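Hypothetical protein aq_1447 (PDB 1YVU) cleaves target RNA as a DNA-guided, divalent-metal-dependent endonuclease of the argonaute family, using short single-stranded DNA guides to select complementary strands. Local coordinates at residues E4-K17 with D300-A312. Numbering follows the deposited sequence.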
loop_
_atom_site.group_PDB
_atom_site.type_symbol
_atom_site.label_atom_id
_atom_site.label_comp_id
_atom_site.label_asym_id
_atom_site.label_seq_id
_atom_site.Cartn_x
_atom_site.Cartn_y
_atom_site.Cartn_z
ATOM N N GLU A 4 -8.377 -12.247 -23.643
ATOM C CA GLU A 4 -8.502 -13.060 -22.397
ATOM C C GLU A 4 -7.714 -12.336 -21.303
ATOM O O GLU A 4 -6.706 -12.858 -20.810
ATOM C CB GLU A 4 -7.926 -14.472 -22.635
ATOM C CG GLU A 4 -8.442 -15.192 -23.914
ATOM C CD GLU A 4 -7.709 -16.511 -24.228
ATOM O OE1 GLU A 4 -7.237 -17.183 -23.273
ATOM O OE2 GLU A 4 -7.614 -16.877 -25.433
ATOM N N ALA A 5 -8.154 -11.112 -20.984
ATOM C CA ALA A 5 -7.563 -10.204 -19.963
ATOM C C ALA A 5 -6.184 -9.555 -20.221
ATOM O O ALA A 5 -5.134 -10.205 -20.082
ATOM C CB ALA A 5 -7.608 -10.834 -18.580
ATOM N N LEU A 6 -6.203 -8.255 -20.541
ATOM C CA LEU A 6 -4.993 -7.498 -20.847
ATOM C C LEU A 6 -4.376 -6.807 -19.644
ATOM O O LEU A 6 -5.076 -6.505 -18.688
ATOM C CB LEU A 6 -5.281 -6.441 -21.914
ATOM C CG LEU A 6 -5.880 -6.823 -23.251
ATOM C CD1 LEU A 6 -5.806 -5.610 -24.158
ATOM C CD2 LEU A 6 -5.110 -7.925 -23.848
ATOM N N LEU A 7 -3.056 -6.578 -19.710
ATOM C CA LEU A 7 -2.287 -5.904 -18.663
ATOM C C LEU A 7 -1.299 -4.887 -19.245
ATOM O O LEU A 7 -0.776 -5.087 -20.357
ATOM C CB LEU A 7 -1.445 -6.886 -17.846
ATOM C CG LEU A 7 -1.974 -7.960 -16.899
ATOM C CD1 LEU A 7 -1.805 -9.310 -17.563
ATOM C CD2 LEU A 7 -1.235 -7.978 -15.596
ATOM N N ASN A 8 -0.912 -3.936 -18.370
ATOM C CA ASN A 8 0.054 -2.832 -18.573
ATOM C C ASN A 8 1.443 -3.334 -18.891
ATOM O O ASN A 8 2.427 -2.636 -18.578
ATOM C CB ASN A 8 0.310 -2.110 -17.243
ATOM C CG ASN A 8 -0.851 -1.376 -16.729
ATOM O OD1 ASN A 8 -1.029 -0.200 -17.024
ATOM N ND2 ASN A 8 -1.619 -2.034 -15.890
ATOM N N LEU A 9 1.557 -4.574 -19.362
ATOM C CA LEU A 9 2.865 -5.176 -19.641
ATOM C C LEU A 9 3.144 -5.339 -21.104
ATOM O O LEU A 9 2.320 -5.863 -21.818
ATOM C CB LEU A 9 2.983 -6.519 -18.927
ATOM C CG LEU A 9 2.725 -6.494 -17.417
ATOM C CD1 LEU A 9 2.371 -7.846 -16.894
ATOM C CD2 LEU A 9 3.903 -5.927 -16.716
ATOM N N TYR A 10 4.288 -4.840 -21.554
ATOM C CA TYR A 10 4.670 -4.915 -22.956
ATOM C C TYR A 10 6.116 -5.368 -23.073
ATOM O O TYR A 10 6.990 -4.756 -22.440
ATOM C CB TYR A 10 4.603 -3.525 -23.583
ATOM C CG TYR A 10 3.300 -2.808 -23.428
ATOM C CD1 TYR A 10 3.046 -1.995 -22.295
ATOM C CD2 TYR A 10 2.284 -2.977 -24.381
ATOM C CE1 TYR A 10 1.771 -1.377 -22.115
ATOM C CE2 TYR A 10 1.026 -2.361 -24.228
ATOM C CZ TYR A 10 0.766 -1.574 -23.088
ATOM O OH TYR A 10 -0.498 -1.063 -22.901
ATOM N N ARG A 11 6.383 -6.342 -23.964
ATOM C CA ARG A 11 7.740 -6.865 -24.195
ATOM C C ARG A 11 8.614 -5.746 -24.662
ATOM O O ARG A 11 8.262 -5.039 -25.582
ATOM C CB ARG A 11 7.788 -7.990 -25.229
ATOM C CG ARG A 11 7.227 -9.278 -24.707
ATOM C CD ARG A 11 7.552 -10.515 -25.545
ATOM N NE ARG A 11 7.108 -11.731 -24.842
ATOM C CZ ARG A 11 6.839 -12.908 -25.412
ATOM N NH1 ARG A 11 6.967 -13.069 -26.725
ATOM N NH2 ARG A 11 6.416 -13.923 -24.658
ATOM N N ILE A 12 9.644 -5.480 -23.875
ATOM C CA ILE A 12 10.610 -4.446 -24.174
ATOM C C ILE A 12 11.937 -5.108 -24.585
ATOM O O ILE A 12 12.304 -6.181 -24.095
ATOM C CB ILE A 12 10.734 -3.401 -22.997
ATOM C CG1 ILE A 12 11.667 -2.268 -23.383
ATOM C CG2 ILE A 12 11.184 -4.046 -21.688
ATOM C CD1 ILE A 12 11.573 -1.111 -22.479
ATOM N N GLU A 13 12.617 -4.487 -25.535
ATOM C CA GLU A 13 13.869 -5.005 -26.050
ATOM C C GLU A 13 14.849 -3.888 -26.365
ATOM O O GLU A 13 14.441 -2.772 -26.700
ATOM C CB GLU A 13 13.595 -5.835 -27.312
ATOM C CG GLU A 13 13.433 -7.324 -27.045
ATOM C CD GLU A 13 12.418 -8.010 -27.940
ATOM O OE1 GLU A 13 12.268 -7.651 -29.124
ATOM O OE2 GLU A 13 11.771 -8.951 -27.447
ATOM N N TYR A 14 16.134 -4.182 -26.172
ATOM C CA TYR A 14 17.221 -3.246 -26.454
ATOM C C TYR A 14 18.318 -3.928 -27.315
ATOM O O TYR A 14 18.979 -4.886 -26.883
ATOM C CB TYR A 14 17.806 -2.675 -25.157
ATOM C CG TYR A 14 18.787 -1.537 -25.359
ATOM C CD1 TYR A 14 18.486 -0.458 -26.211
ATOM C CD2 TYR A 14 20.025 -1.531 -24.701
ATOM C CE1 TYR A 14 19.389 0.598 -26.413
ATOM C CE2 TYR A 14 20.949 -0.473 -24.891
ATOM C CZ TYR A 14 20.626 0.590 -25.755
ATOM O OH TYR A 14 21.556 1.587 -26.033
ATOM N N ARG A 15 18.467 -3.432 -28.544
ATOM C CA ARG A 15 19.452 -3.921 -29.521
ATOM C C ARG A 15 20.158 -2.661 -30.115
ATOM O O ARG A 15 19.945 -2.341 -31.294
ATOM C CB ARG A 15 18.743 -4.693 -30.660
ATOM C CG ARG A 15 17.800 -5.816 -30.247
ATOM C CD ARG A 15 17.157 -6.463 -31.483
ATOM N NE ARG A 15 15.819 -7.058 -31.298
ATOM C CZ ARG A 15 15.526 -8.092 -30.510
ATOM N NH1 ARG A 15 16.455 -8.673 -29.765
ATOM N NH2 ARG A 15 14.318 -8.630 -30.562
ATOM N N PRO A 16 21.035 -1.975 -29.333
ATOM C CA PRO A 16 21.731 -0.759 -29.815
ATOM C C PRO A 16 22.625 -0.820 -31.060
ATOM O O PRO A 16 23.227 -1.865 -31.380
ATOM C CB PRO A 16 22.486 -0.275 -28.578
ATOM C CG PRO A 16 22.822 -1.513 -27.862
ATOM C CD PRO A 16 21.589 -2.388 -28.024
ATOM N N LYS A 17 22.617 0.303 -31.793
ATOM C CA LYS A 17 23.409 0.487 -33.016
ATOM C C LYS A 17 24.883 0.647 -32.576
ATOM O O LYS A 17 25.682 -0.283 -32.732
ATOM C CB LYS A 17 22.907 1.724 -33.799
ATOM C CG LYS A 17 21.384 1.753 -34.136
ATOM C CD LYS A 17 20.958 3.053 -34.885
ATOM C CE LYS A 17 19.494 3.015 -35.338
ATOM N NZ LYS A 17 19.018 4.268 -35.997
ATOM N N ASP A 300 15.520 4.889 -32.555
ATOM C CA ASP A 300 16.803 5.306 -33.102
ATOM C C ASP A 300 17.938 5.015 -32.129
ATOM O O ASP A 300 19.098 4.869 -32.521
ATOM C CB ASP A 300 16.727 6.803 -33.438
ATOM C CG ASP A 300 15.716 7.111 -34.568
ATOM O OD1 ASP A 300 15.128 6.173 -35.162
ATOM O OD2 ASP A 300 15.535 8.306 -34.895
ATOM N N TYR A 301 17.563 4.815 -30.869
ATOM C CA TYR A 301 18.521 4.551 -29.798
ATOM C C TYR A 301 18.667 3.067 -29.531
ATOM O O TYR A 301 19.511 2.639 -28.737
ATOM C CB TYR A 301 18.123 5.355 -28.559
ATOM C CG TYR A 301 18.196 6.848 -28.835
ATOM C CD1 TYR A 301 17.106 7.535 -29.403
ATOM C CD2 TYR A 301 19.404 7.568 -28.643
ATOM C CE1 TYR A 301 17.212 8.903 -29.792
ATOM C CE2 TYR A 301 19.520 8.948 -29.028
ATOM C CZ TYR A 301 18.423 9.596 -29.609
ATOM O OH TYR A 301 18.551 10.887 -30.071
ATOM N N GLY A 302 17.885 2.299 -30.290
ATOM C CA GLY A 302 17.886 0.845 -30.223
ATOM C C GLY A 302 16.809 0.175 -29.390
ATOM O O GLY A 302 16.899 -1.028 -29.137
ATOM N N TRP A 303 15.775 0.924 -29.002
ATOM C CA TRP A 303 14.688 0.398 -28.170
ATOM C C TRP A 303 13.405 -0.015 -28.880
ATOM O O TRP A 303 12.862 0.735 -29.692
ATOM C CB TRP A 303 14.295 1.415 -27.103
ATOM C CG TRP A 303 15.281 1.628 -26.039
ATOM C CD1 TRP A 303 16.215 2.604 -25.999
ATOM C CD2 TRP A 303 15.432 0.864 -24.817
ATOM N NE1 TRP A 303 16.940 2.518 -24.832
ATOM C CE2 TRP A 303 16.484 1.468 -24.084
ATOM C CE3 TRP A 303 14.770 -0.265 -24.271
ATOM C CZ2 TRP A 303 16.917 0.976 -22.828
ATOM C CZ3 TRP A 303 15.210 -0.769 -23.000
ATOM C CH2 TRP A 303 16.279 -0.129 -22.303
ATOM N N TYR A 304 12.892 -1.181 -28.494
ATOM C CA TYR A 304 11.643 -1.705 -29.022
ATOM C C TYR A 304 10.749 -1.968 -27.835
ATOM O O TYR A 304 11.213 -2.412 -26.784
ATOM C CB TYR A 304 11.843 -3.024 -29.749
ATOM C CG TYR A 304 10.564 -3.610 -30.301
ATOM C CD1 TYR A 304 9.974 -3.056 -31.454
ATOM C CD2 TYR A 304 9.957 -4.750 -29.707
ATOM C CE1 TYR A 304 8.815 -3.612 -32.026
ATOM C CE2 TYR A 304 8.774 -5.326 -30.271
ATOM C CZ TYR A 304 8.217 -4.741 -31.437
ATOM O OH TYR A 304 7.081 -5.257 -32.025
ATOM N N ILE A 305 9.469 -1.659 -28.025
ATOM C CA ILE A 305 8.430 -1.871 -27.039
ATOM C C ILE A 305 7.273 -2.452 -27.851
ATOM O O ILE A 305 6.879 -1.890 -28.888
ATOM C CB ILE A 305 7.977 -0.541 -26.320
ATOM C CG1 ILE A 305 9.173 0.191 -25.658
ATOM C CG2 ILE A 305 6.943 -0.873 -25.211
ATOM C CD1 ILE A 305 8.861 1.538 -25.040
ATOM N N SER A 306 6.757 -3.593 -27.393
ATOM C CA SER A 306 5.645 -4.268 -28.033
ATOM C C SER A 306 4.352 -3.426 -27.925
ATOM O O SER A 306 4.073 -2.840 -26.872
ATOM C CB SER A 306 5.426 -5.641 -27.368
ATOM O OG SER A 306 4.618 -6.511 -28.167
ATOM N N PRO A 307 3.629 -3.232 -29.062
ATOM C CA PRO A 307 2.367 -2.461 -29.094
ATOM C C PRO A 307 1.246 -3.267 -28.420
ATOM O O PRO A 307 0.223 -2.720 -28.008
ATOM C CB PRO A 307 2.094 -2.337 -30.594
ATOM C CG PRO A 307 3.475 -2.306 -31.181
ATOM C CD PRO A 307 4.119 -3.446 -30.440
ATOM N N GLU A 308 1.494 -4.566 -28.304
ATOM C CA GLU A 308 0.575 -5.515 -27.722
ATOM C C GLU A 308 0.802 -5.859 -26.232
ATOM O O GLU A 308 1.890 -6.301 -25.820
ATOM C CB GLU A 308 0.546 -6.780 -28.587
ATOM C CG GLU A 308 -0.109 -6.574 -29.960
ATOM C CD GLU A 308 -1.179 -7.606 -30.277
ATOM O OE1 GLU A 308 -0.817 -8.777 -30.547
ATOM O OE2 GLU A 308 -2.379 -7.251 -30.252
ATOM N N GLU A 309 -0.273 -5.695 -25.449
ATOM C CA GLU A 309 -0.320 -5.970 -24.016
ATOM C C GLU A 309 -0.070 -7.428 -23.778
ATOM O O GLU A 309 -0.256 -8.222 -24.689
ATOM C CB GLU A 309 -1.707 -5.654 -23.462
ATOM C CG GLU A 309 -2.057 -4.177 -23.285
ATOM C CD GLU A 309 -2.320 -3.403 -24.579
ATOM O OE1 GLU A 309 -2.644 -4.008 -25.638
ATOM O OE2 GLU A 309 -2.210 -2.156 -24.510
ATOM N N GLU A 310 0.377 -7.783 -22.578
ATOM C CA GLU A 310 0.596 -9.180 -22.272
ATOM C C GLU A 310 -0.702 -9.661 -21.654
ATOM O O GLU A 310 -1.305 -8.974 -20.820
ATOM C CB GLU A 310 1.778 -9.383 -21.328
ATOM C CG GLU A 310 3.156 -9.032 -21.919
ATOM C CD GLU A 310 3.640 -9.962 -23.052
ATOM O OE1 GLU A 310 3.888 -11.170 -22.780
ATOM O OE2 GLU A 310 3.806 -9.466 -24.204
ATOM N N ARG A 311 -1.201 -10.771 -22.188
ATOM C CA ARG A 311 -2.443 -11.362 -21.721
ATOM C C ARG A 311 -2.193 -12.236 -20.522
ATOM O O ARG A 311 -1.117 -12.823 -20.399
ATOM C CB ARG A 311 -3.088 -12.176 -22.838
ATOM C CG ARG A 311 -3.840 -11.323 -23.847
ATOM C CD ARG A 311 -3.214 -11.312 -25.243
ATOM N NE ARG A 311 -3.227 -9.971 -25.839
ATOM C CZ ARG A 311 -4.050 -9.554 -26.801
ATOM N NH1 ARG A 311 -4.973 -10.362 -27.322
ATOM N NH2 ARG A 311 -3.963 -8.292 -27.221
ATOM N N ALA A 312 -3.188 -12.305 -19.640
ATOM C CA ALA A 312 -3.127 -13.132 -18.426
ATOM C C ALA A 312 -3.099 -14.603 -18.779
ATOM O O ALA A 312 -3.523 -14.978 -19.871
ATOM C CB ALA A 312 -4.324 -12.859 -17.550
#
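Y10 and E309 are joined by a side-chain hydrogen bond: the phenol OH donates to OE2 of E309 over 2.6 Å, arriving on the anti side of the carboxylate and 27° out of its plane. The other oxygen, OE1, is salt-bridged to R288 of helix 280-299, so both oxygens of this buried residue have a partner and its charge is probably balanced. Toward the other end of the contact, E13 and Y304 form a hydrogen-bonded antiparallel pair, E13 N reaching Y304 O at 2.8 Å and Y304 N returning to E13 O at 2.9 Å. S306 N to R11 O and R15 N to G302 O continue the pairing on either side. At the far end, A312 N binds A5 O, and L6 CD2 lies over one face of the R311 guanidinium. The Y14 ring stacks offset on the five-membered ring of W303, centroids 4.3 Å apart and planes 24° from parallel. Y14 CG stands anti to the backbone N (chi1 -171°), which carries the ring there, while CB lies over the six-membered ring and I12 CD1 meets W303 CZ3 at 3.7 Å. An alanine in place of W303 would probably leave Y14 without its stacking partner and open a gap beside I12 and F101. Backbone pairing thus makes 303-305 the edge strand beside 9-14, joining linker L2 to the N-terminal domain through a mainly apolar face and one buried, doubly held carboxylate.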